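Long-range contacts in Alpha/beta hydrolase fold protein (Ochrobactrum, PDB 4G9E), which hydrolyses N-acyl homoserine lactones, opening the lactone ring of these bacterial quorum-sensing signals: residues Ile93-Val98 and Tyr115-Leu121; Asn215-Phe221 and Val242-His248; Asn33-Gly37 and Ile176-Thr180. All blocks are in the same frame, centred on the assembly; numbering follows the deposited sequence. Where two conformers were deposited one is given.

Interaction 1: Ile93-Val98 and Tyr115-Leu121; sequences IADAVV and YPEMRGL
Val98 and Leu121 pair near the N-terminal ends of two neighbouring parallel strands, 97-101 and 120-124, which helix 103-111 connects into a beta-alpha-beta unit of the hydrolase sheet. Val98 N donates to Gly120 O (2.9 Å). The side chains of Val98 and Leu121 share one face of the sheet, with CG1 of Val98 lying 3.8 Å from CD1 of Leu121. The other branch of Val98, CG2, rests on CG and SD of Met118, whose side chain crosses it at about a right angle. Gly120 N is buried without a partner.

Ahead of the strands, Tyr115 and Arg119 reach over to the loop 93-96. With CG swung opposite the backbone N (chi1 -168°), the Tyr115 ring extends far enough for its hydroxyl to serve twice: OH donates to Ile93 O (2.7 Å) from above the carbonyl plane, and accepts from Ala96 N (3.1 Å). Ala94 O lies over one face of the ring, toward its rim, and a water ties this oxygen to Glu117 N. Arg119 N donates to Ala96 O. The Arg119 side chain bends at chi3 (-82°), and NE points at Asp95 O (2.8 Å), the acceptor lying in the guanidinium plane. The Asp95 carboxylate stacks over a guanidinium face, the planes 10° apart; OD2 and NH2 (3.2 Å) thus form a salt bridge by charge alone. Strand 24-30 flanks the contact, with Val97 joined to Leu28 by a backbone hydrogen bond. Such a parallel pair joined by a helix is the repeating unit of the alpha/beta hydrolase fold.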
loop_
_atom_site.group_PDB
_atom_site.type_symbol
_atom_site.label_atom_id
_atom_site.label_comp_id
_atom_site.label_asym_id
_atom_site.label_seq_id
_atom_site.Cartn_x
_atom_site.Cartn_y
_atom_site.Cartn_z
ATOM N N ILE A 93 -5.607 -14.870 9.875
ATOM C CA ILE A 93 -4.670 -15.155 8.790
ATOM C C ILE A 93 -3.299 -14.577 9.111
ATOM O O ILE A 93 -3.129 -13.361 9.130
ATOM C CB ILE A 93 -5.176 -14.558 7.472
ATOM C CG1 ILE A 93 -6.521 -15.180 7.104
ATOM C CG2 ILE A 93 -4.155 -14.763 6.354
ATOM C CD1 ILE A 93 -7.188 -14.516 5.931
ATOM N N ALA A 94 -2.318 -15.442 9.339
ATOM C CA ALA A 94 -0.998 -15.004 9.782
ATOM C C ALA A 94 0.057 -14.974 8.673
ATOM O O ALA A 94 1.121 -14.385 8.850
ATOM C CB ALA A 94 -0.519 -15.875 10.936
ATOM N N ASP A 95 -0.232 -15.599 7.533
ATOM C CA ASP A 95 0.797 -15.820 6.514
ATOM C C ASP A 95 0.467 -15.233 5.147
ATOM O O ASP A 95 0.857 -15.776 4.110
ATOM C CB ASP A 95 1.097 -17.313 6.383
ATOM C CG ASP A 95 -0.101 -18.110 5.912
ATOM O OD1 ASP A 95 -1.223 -17.562 5.867
ATOM O OD2 ASP A 95 0.082 -19.302 5.596
ATOM N N ALA A 96 -0.242 -14.115 5.137
ATOM C CA ALA A 96 -0.529 -13.451 3.876
ATOM C C ALA A 96 0.747 -12.989 3.198
ATOM O O ALA A 96 1.744 -12.651 3.848
ATOM C CB ALA A 96 -1.446 -12.271 4.098
ATOM N N VAL A 97 0.698 -12.966 1.873
ATOM C CA VAL A 97 1.570 -12.091 1.097
ATOM C C VAL A 97 0.960 -10.696 1.195
ATOM O O VAL A 97 -0.264 -10.560 1.212
ATOM C CB VAL A 97 1.636 -12.545 -0.386
ATOM C CG1 VAL A 97 2.474 -11.583 -1.227
ATOM C CG2 VAL A 97 2.184 -13.969 -0.477
ATOM N N VAL A 98 1.800 -9.668 1.299
ATOM C CA VAL A 98 1.303 -8.296 1.395
ATOM C C VAL A 98 1.717 -7.504 0.167
ATOM O O VAL A 98 2.880 -7.538 -0.234
ATOM C CB VAL A 98 1.788 -7.601 2.692
ATOM C CG1 VAL A 98 1.324 -6.140 2.731
ATOM C CG2 VAL A 98 1.277 -8.379 3.900
ATOM N N TYR A 115 4.236 -8.730 11.842
ATOM C CA TYR A 115 3.491 -9.770 11.142
ATOM C C TYR A 115 4.519 -10.768 10.622
ATOM O O TYR A 115 4.824 -10.810 9.432
ATOM C CB TYR A 115 2.692 -9.121 10.011
ATOM C CG TYR A 115 1.652 -10.000 9.350
ATOM C CD1 TYR A 115 0.530 -10.442 10.045
ATOM C CD2 TYR A 115 1.772 -10.363 8.016
ATOM C CE1 TYR A 115 -0.427 -11.247 9.438
ATOM C CE2 TYR A 115 0.813 -11.160 7.397
ATOM C CZ TYR A 115 -0.281 -11.596 8.109
ATOM O OH TYR A 115 -1.222 -12.381 7.485
ATOM N N PRO A 116 5.077 -11.567 11.543
ATOM C CA PRO A 116 6.309 -12.321 11.303
ATOM C C PRO A 116 6.189 -13.452 10.288
ATOM O O PRO A 116 7.208 -13.872 9.751
ATOM C CB PRO A 116 6.650 -12.880 12.696
ATOM C CG PRO A 116 5.342 -12.938 13.403
ATOM C CD PRO A 116 4.623 -11.706 12.940
ATOM N N GLU A 117 4.989 -13.923 10.029
ATOM C CA GLU A 117 4.814 -15.025 9.065
ATOM C C GLU A 117 4.439 -14.532 7.653
ATOM O O GLU A 117 4.110 -15.343 6.774
ATOM C CB GLU A 117 3.822 -16.051 9.590
ATOM C CG GLU A 117 4.340 -16.856 10.784
ATOM C CD GLU A 117 5.432 -17.933 10.411
ATOM O OE1 GLU A 117 5.814 -18.101 9.209
ATOM O OE2 GLU A 117 5.923 -18.617 11.352
ATOM N N MET A 118 4.547 -13.214 7.447
ATOM C CA MET A 118 4.356 -12.638 6.120
ATOM C C MET A 118 5.174 -13.427 5.109
ATOM O O MET A 118 6.370 -13.637 5.308
ATOM C CB MET A 118 4.823 -11.183 6.123
ATOM C CG MET A 118 4.251 -10.362 4.980
ATOM S SD MET A 118 4.954 -8.711 4.813
ATOM C CE MET A 118 4.467 -7.954 6.366
ATOM N N ARG A 119 4.554 -13.834 4.009
ATOM C CA ARG A 119 5.276 -14.674 3.064
ATOM C C ARG A 119 6.051 -13.893 2.019
ATOM O O ARG A 119 6.935 -14.431 1.365
ATOM C CB ARG A 119 4.365 -15.729 2.449
ATOM C CG ARG A 119 4.208 -16.891 3.427
ATOM C CD ARG A 119 3.545 -18.105 2.852
ATOM N NE ARG A 119 2.098 -17.970 2.867
ATOM C CZ ARG A 119 1.268 -18.915 2.442
ATOM N NH1 ARG A 119 1.753 -20.062 1.983
ATOM N NH2 ARG A 119 -0.041 -18.717 2.483
ATOM N N GLY A 120 5.728 -12.613 1.877
ATOM C CA GLY A 120 6.440 -11.735 0.973
ATOM C C GLY A 120 5.787 -10.372 1.036
ATOM O O GLY A 120 4.640 -10.264 1.471
ATOM N N LEU A 121 6.510 -9.350 0.590
ATOM C CA LEU A 121 5.988 -7.988 0.520
ATOM C C LEU A 121 6.303 -7.418 -0.846
ATOM O O LEU A 121 7.471 -7.407 -1.241
ATOM C CB LEU A 121 6.660 -7.121 1.586
ATOM C CG LEU A 121 6.376 -5.618 1.527
ATOM C CD1 LEU A 121 4.917 -5.342 1.803
ATOM C CD2 LEU A 121 7.250 -4.885 2.540
HETATM O O HOH W 1 2.450 -13.161 10.941
#

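Interaction 2: Asn215-Phe221 and Val242-His248; sequences NGRDEPF and VIDNAGH. With C4L (N-butanoyl-L-homoserine), chain C.
Asn215 and Gly216 run parallel to Val242 and Ile243 at the C-terminal ends of strands 211-216 and 241-243, the latter outermost in the sheet. Ile243 N donates to Asn215 O (2.8 Å), and Ile243 O receives Arg217 N (2.8 Å). Beyond the strands, a type I turn from Gly216 to Glu219 presents Asp218 N to Ala246 O (2.9 Å).

On the exposed side, Arg217 lays one guanidinium face on CG1 of Val242 and forms a salt bridge from NE to OD1 of Asp244 (2.9 Å), with OD1 in the guanidinium plane. Glu219 OE1 uses its syn lone pair to accept from His248 ND1 (2.6 Å), with carboxylate and ring planes 89° apart. Its other oxygen, OE2, takes the backbone N-H of Phe221 and of Val222, fixing the carboxylate. Phe221 turns an edge to the His248 face, CD2 above the imidazole centre (planes at 63°).

With CG opposite its backbone N (chi1 -166°), His248 places its ring between Glu219 and the ligand, and NE2 donates to O1 of the bound N-butanoyl-homoserine (2.8 Å). The histidine thus links a carboxylate to the product's acid group beside Ser102, consistent with a Ser-His-Glu charge relay.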
loop_
_atom_site.group_PDB
_atom_site.type_symbol
_atom_site.label_atom_id
_atom_site.label_comp_id
_atom_site.label_asym_id
_atom_site.label_seq_id
_atom_site.Cartn_x
_atom_site.Cartn_y
_atom_site.Cartn_z
ATOM N N ASN A 215 7.117 -0.662 -10.196
ATOM C CA ASN A 215 6.665 0.719 -10.374
ATOM C C ASN A 215 6.360 1.035 -11.818
ATOM O O ASN A 215 6.904 0.413 -12.731
ATOM C CB ASN A 215 7.719 1.711 -9.892
ATOM C CG ASN A 215 7.748 1.813 -8.397
ATOM O OD1 ASN A 215 6.866 2.424 -7.799
ATOM N ND2 ASN A 215 8.738 1.194 -7.775
ATOM N N GLY A 216 5.511 2.036 -12.026
ATOM C CA GLY A 216 5.317 2.597 -13.350
ATOM C C GLY A 216 6.478 3.490 -13.753
ATOM O O GLY A 216 6.991 4.266 -12.945
ATOM N N ARG A 217 6.888 3.401 -15.014
ATOM C CA ARG A 217 8.021 4.171 -15.515
ATOM C C ARG A 217 7.797 5.671 -15.376
ATOM O O ARG A 217 8.741 6.432 -15.162
ATOM C CB ARG A 217 8.294 3.819 -16.984
ATOM C CG ARG A 217 9.417 4.627 -17.619
ATOM C CD ARG A 217 9.896 4.001 -18.930
ATOM N NE ARG A 217 10.565 2.723 -18.694
ATOM C CZ ARG A 217 11.801 2.605 -18.217
ATOM N NH1 ARG A 217 12.513 3.689 -17.929
ATOM N NH2 ARG A 217 12.326 1.405 -18.019
ATOM N N ASP A 218 6.544 6.093 -15.506
ATOM C CA ASP A 218 6.209 7.511 -15.487
ATOM C C ASP A 218 5.754 7.955 -14.097
ATOM O O ASP A 218 5.005 8.916 -13.951
ATOM C CB ASP A 218 5.153 7.802 -16.547
ATOM C CG ASP A 218 5.610 7.383 -17.923
ATOM O OD1 ASP A 218 6.801 7.600 -18.238
ATOM O OD2 ASP A 218 4.802 6.809 -18.673
ATOM N N GLU A 219 6.225 7.249 -13.074
ATOM C CA GLU A 219 5.987 7.623 -11.680
ATOM C C GLU A 219 6.156 9.122 -11.463
ATOM O O GLU A 219 7.246 9.651 -11.672
ATOM C CB GLU A 219 6.981 6.887 -10.782
ATOM C CG GLU A 219 6.360 5.857 -9.876
ATOM C CD GLU A 219 5.443 6.464 -8.824
ATOM O OE1 GLU A 219 4.710 5.688 -8.178
ATOM O OE2 GLU A 219 5.450 7.700 -8.636
ATOM N N PRO A 220 5.088 9.813 -11.028
ATOM C CA PRO A 220 5.188 11.254 -10.757
ATOM C C PRO A 220 5.640 11.581 -9.334
ATOM O O PRO A 220 5.978 12.737 -9.072
ATOM C CB PRO A 220 3.751 11.736 -10.957
ATOM C CG PRO A 220 2.918 10.560 -10.573
ATOM C CD PRO A 220 3.690 9.340 -11.002
ATOM N N PHE A 221 5.632 10.594 -8.441
ATOM C CA PHE A 221 5.950 10.830 -7.032
ATOM C C PHE A 221 7.277 10.223 -6.607
ATOM O O PHE A 221 7.960 10.763 -5.744
ATOM C CB PHE A 221 4.856 10.262 -6.124
ATOM C CG PHE A 221 3.529 10.935 -6.271
ATOM C CD1 PHE A 221 3.324 12.209 -5.774
ATOM C CD2 PHE A 221 2.478 10.288 -6.882
ATOM C CE1 PHE A 221 2.094 12.832 -5.907
ATOM C CE2 PHE A 221 1.250 10.906 -7.019
ATOM C CZ PHE A 221 1.056 12.176 -6.533
ATOM N N VAL A 242 10.034 -2.176 -13.638
ATOM C CA VAL A 242 9.435 -0.961 -14.151
ATOM C C VAL A 242 8.501 -1.300 -15.309
ATOM O O VAL A 242 8.875 -2.021 -16.237
ATOM C CB VAL A 242 10.529 0.035 -14.605
ATOM C CG1 VAL A 242 9.915 1.267 -15.235
ATOM C CG2 VAL A 242 11.417 0.418 -13.421
ATOM N N ILE A 243 7.280 -0.784 -15.234
ATOM C CA ILE A 243 6.256 -1.005 -16.246
ATOM C C ILE A 243 6.071 0.247 -17.099
ATOM O O ILE A 243 5.781 1.320 -16.584
ATOM C CB ILE A 243 4.920 -1.377 -15.577
ATOM C CG1 ILE A 243 5.057 -2.706 -14.822
ATOM C CG2 ILE A 243 3.797 -1.422 -16.609
ATOM C CD1 ILE A 243 3.877 -3.034 -13.928
ATOM N N ASP A 244 6.247 0.112 -18.408
ATOM C CA ASP A 244 6.053 1.237 -19.314
ATOM C C ASP A 244 4.586 1.660 -19.346
ATOM O O ASP A 244 3.696 0.853 -19.096
ATOM C CB ASP A 244 6.472 0.866 -20.738
ATOM C CG ASP A 244 7.958 0.583 -20.871
ATOM O OD1 ASP A 244 8.717 0.843 -19.916
ATOM O OD2 ASP A 244 8.365 0.111 -21.956
ATOM N N ASN A 245 4.339 2.926 -19.657
ATOM C CA ASN A 245 2.975 3.416 -19.862
ATOM C C ASN A 245 2.130 3.278 -18.617
ATOM O O ASN A 245 0.942 2.955 -18.679
ATOM C CB ASN A 245 2.293 2.685 -21.020
ATOM C CG ASN A 245 3.113 2.708 -22.275
ATOM O OD1 ASN A 245 3.326 1.678 -22.911
ATOM N ND2 ASN A 245 3.605 3.884 -22.632
ATOM N N ALA A 246 2.766 3.502 -17.478
ATOM C CA ALA A 246 2.063 3.537 -16.210
ATOM C C ALA A 246 2.771 4.514 -15.297
ATOM O O ALA A 246 3.966 4.764 -15.453
ATOM C CB ALA A 246 2.044 2.156 -15.570
ATOM N N GLY A 247 2.031 5.070 -14.349
ATOM C CA GLY A 247 2.599 5.989 -13.384
ATOM C C GLY A 247 2.549 5.434 -11.975
ATOM O O GLY A 247 3.171 4.414 -11.669
ATOM N N HIS A 248 1.798 6.109 -11.113
ATOM C CA HIS A 248 1.767 5.770 -9.697
ATOM C C HIS A 248 0.934 4.531 -9.370
ATOM O O HIS A 248 1.093 3.971 -8.289
ATOM C CB HIS A 248 1.203 6.950 -8.910
ATOM C CG HIS A 248 1.424 6.878 -7.429
ATOM N ND1 HIS A 248 2.659 6.638 -6.858
ATOM C CD2 HIS A 248 0.570 7.087 -6.400
ATOM C CE1 HIS A 248 2.551 6.690 -5.539
ATOM N NE2 HIS A 248 1.294 6.962 -5.237
HETATM O O1 C4L C . -0.083 7.652 -2.907
HETATM C C4 C4L C . 0.385 7.731 -1.746
HETATM O O2 C4L C . 0.078 6.941 -0.824
HETATM C C3 C4L C . 1.351 8.845 -1.415
HETATM C C2 C4L C . 2.093 9.333 -2.666
HETATM C C1 C4L C . 2.685 10.720 -2.481
HETATM O O3 C4L C . 1.639 11.704 -2.465
HETATM N N1 C4L C . 2.355 8.438 -0.426
HETATM C C5 C4L C . 2.313 8.842 0.847
HETATM O O4 C4L C . 1.453 9.592 1.289
HETATM C C6 C4L C . 3.413 8.342 1.755
HETATM C C7 C4L C . 3.987 9.514 2.545
HETATM C C8 C4L C . 4.676 10.539 1.652
HETATM O O HOH W 2 4.483 2.885 -9.420
HETATM O O HOH W 3 10.570 -0.883 -18.365
HETATM O O HOH W 4 6.456 4.873 -19.953
#

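Interaction 3: Asn33-Gly37 and Ile176-Thr180; sequences NSSSG and IVART. With C4L (N-butanoyl-L-homoserine), chain C.
Ser34, Ser35 and Ser36 pack against Ile176, Val177 and Thr180 at the C-terminal end of helix 171-179, and the loop that carries them starts at the ligand. There Asn33 N donates to O2, a carboxylate oxygen of N-butanoyl-homoserine (2.8 Å, N-H...O 175°). With its CG on the far side of CB from the backbone N (chi1 -172°), Asn33 also brings ND2 to the amide oxygen O4 (2.9 Å); Ala147 O takes the same amide nitrogen as donor. The amide's rotation is fixed by Ser34 OG, which donates to Asn33 OD1 (2.8 Å). A leucine here would probably leave O4 of the ligand without the ND2 donor and Ser34 OG without its acceptor OD1, with only Arg185 of these partners still at the hydroxyl.

Ser34 itself sits in a left-handed backbone conformation and faces the helix end. Ser34 CA lies 3.1 Å from Thr180 OG1, and Ser34 CB rests against the same oxygen. Ser34 O receives a CA-H...O contact from Val177 CA (3.3 Å). Arg185 NH1, from helix 182-194, bonds to Ser34 OG. Ser35 joins the helix through its backbone: a water donates to both Ser35 O and Ile176 O and accepts from Thr180 OG1. CG2 of Ile176 packs against the backbone of Ser35, touching Ser35 C at 3.4 Å. In the conformer given, the Ser36 hydroxyl bonds to Asp58.

Helix 171-179 belongs to the helical segment between strands 120-124 and 211-216, where hydrolases of this fold commonly carry a cap. Leu103 N also bonds to the ligand, and with Asn33 N, on the loop after strand 24-30, it forms an arrangement consistent with the oxyanion hole of alpha/beta hydrolases.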
loop_
_atom_site.group_PDB
_atom_site.type_symbol
_atom_site.label_atom_id
_atom_site.label_comp_id
_atom_site.label_asym_id
_atom_site.label_seq_id
_atom_site.Cartn_x
_atom_site.Cartn_y
_atom_site.Cartn_z
ATOM N N ASN A 33 -2.443 6.819 0.269
ATOM C CA ASN A 33 -2.903 8.038 0.918
ATOM C C ASN A 33 -4.208 8.526 0.290
ATOM O O ASN A 33 -4.274 8.769 -0.918
ATOM C CB ASN A 33 -1.806 9.085 0.747
ATOM C CG ASN A 33 -2.050 10.347 1.541
ATOM O OD1 ASN A 33 -3.189 10.767 1.769
ATOM N ND2 ASN A 33 -0.961 10.980 1.949
ATOM N N SER A 34 -5.245 8.648 1.117
ATOM C CA SER A 34 -6.539 9.189 0.695
ATOM C C SER A 34 -7.281 8.292 -0.286
ATOM O O SER A 34 -8.200 8.743 -0.969
ATOM C CB SER A 34 -6.398 10.617 0.137
ATOM O OG SER A 34 -5.801 11.478 1.106
ATOM N N SER A 35 -6.890 7.022 -0.341
ATOM C CA SER A 35 -7.540 6.077 -1.238
ATOM C C SER A 35 -8.437 5.133 -0.442
ATOM O O SER A 35 -8.910 5.473 0.645
ATOM C CB SER A 35 -6.502 5.312 -2.065
ATOM O OG SER A 35 -7.114 4.601 -3.124
ATOM N N SER A 36 -8.665 3.950 -1.003
ATOM C CA SER A 36 -9.557 2.949 -0.438
ATOM C C SER A 36 -9.193 1.597 -1.041
ATOM O O SER A 36 -8.632 1.544 -2.135
ATOM C CB SER A 36 -11.003 3.286 -0.810
ATOM O OG SER A 36 -11.877 2.193 -0.587
ATOM N N GLY A 37 -9.505 0.508 -0.340
ATOM C CA GLY A 37 -9.345 -0.822 -0.911
ATOM C C GLY A 37 -10.154 -1.032 -2.185
ATOM O O GLY A 37 -9.849 -1.921 -2.982
ATOM N N ILE A 176 -13.751 9.084 -3.071
ATOM C CA ILE A 176 -12.830 8.407 -2.168
ATOM C C ILE A 176 -11.887 9.413 -1.507
ATOM O O ILE A 176 -11.755 9.443 -0.281
ATOM C CB ILE A 176 -12.027 7.313 -2.904
ATOM C CG1 ILE A 176 -12.964 6.199 -3.379
ATOM C CG2 ILE A 176 -10.959 6.748 -1.993
ATOM C CD1 ILE A 176 -12.322 5.201 -4.333
ATOM N N VAL A 177 -11.251 10.258 -2.312
ATOM C CA VAL A 177 -10.272 11.212 -1.794
ATOM C C VAL A 177 -10.916 12.287 -0.924
ATOM O O VAL A 177 -10.358 12.687 0.100
ATOM C CB VAL A 177 -9.456 11.854 -2.941
ATOM C CG1 VAL A 177 -8.581 12.995 -2.435
ATOM C CG2 VAL A 177 -8.617 10.793 -3.635
ATOM N N ALA A 178 -12.096 12.744 -1.324
ATOM C CA ALA A 178 -12.809 13.768 -0.572
ATOM C C ALA A 178 -13.218 13.279 0.812
ATOM O O ALA A 178 -13.266 14.063 1.758
ATOM C CB ALA A 178 -14.024 14.236 -1.352
ATOM N N ARG A 179 -13.510 11.988 0.934
ATOM C CA ARG A 179 -13.933 11.438 2.223
ATOM C C ARG A 179 -12.829 11.452 3.272
ATOM O O ARG A 179 -13.098 11.637 4.451
ATOM C CB ARG A 179 -14.466 10.009 2.064
ATOM C CG ARG A 179 -14.761 9.284 3.384
ATOM C CD ARG A 179 -13.506 8.593 3.919
ATOM N NE ARG A 179 -13.693 7.864 5.172
ATOM C CZ ARG A 179 -13.565 8.406 6.381
ATOM N NH1 ARG A 179 -13.722 7.654 7.466
ATOM N NH2 ARG A 179 -13.281 9.697 6.505
ATOM N N THR A 180 -11.592 11.238 2.842
ATOM C CA THR A 180 -10.491 11.008 3.770
ATOM C C THR A 180 -10.442 12.052 4.883
ATOM O O THR A 180 -10.529 13.253 4.635
ATOM C CB THR A 180 -9.153 11.016 3.033
ATOM O OG1 THR A 180 -9.233 10.119 1.922
ATOM C CG2 THR A 180 -8.017 10.583 3.952
HETATM O O1 C4L C . -0.083 7.652 -2.907
HETATM C C4 C4L C . 0.385 7.731 -1.746
HETATM O O2 C4L C . 0.078 6.941 -0.824
HETATM C C3 C4L C . 1.351 8.845 -1.415
HETATM C C2 C4L C . 2.093 9.333 -2.666
HETATM C C1 C4L C . 2.685 10.720 -2.481
HETATM O O3 C4L C . 1.639 11.704 -2.465
HETATM N N1 C4L C . 2.355 8.438 -0.426
HETATM C C5 C4L C . 2.313 8.842 0.847
HETATM O O4 C4L C . 1.453 9.592 1.289
HETATM C C6 C4L C . 3.413 8.342 1.755
HETATM C C7 C4L C . 3.987 9.514 2.545
HETATM C C8 C4L C . 4.676 10.539 1.652
HETATM O O HOH W 5 -10.519 7.588 1.562
#

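Interactions 1 and 2 lie on the same sheet, about 26 Å apart between centres, on the beta-alpha-beta units of strands 97-101/120-124 and 211-216/241-243; strands 120-124 and 211-216 are neighbours. Interaction 3 lies across the chain's centre from interaction 1; its centre is about 25 Å from that of interaction 1 and about 21 Å from that of interaction 2. None touches another. Along the chain, interaction 1 falls wholly between the two segments of interaction 3, and interaction 2 follows both. Interactions 2 and 3 meet at N-butanoyl-homoserine, bringing His248 and Asn33 to different oxygens of its carboxylate. Interaction 1 sits away from this pocket, at the N-terminal ends of strands, while the loops after the strands hold the ligand and probably the catalytic residues.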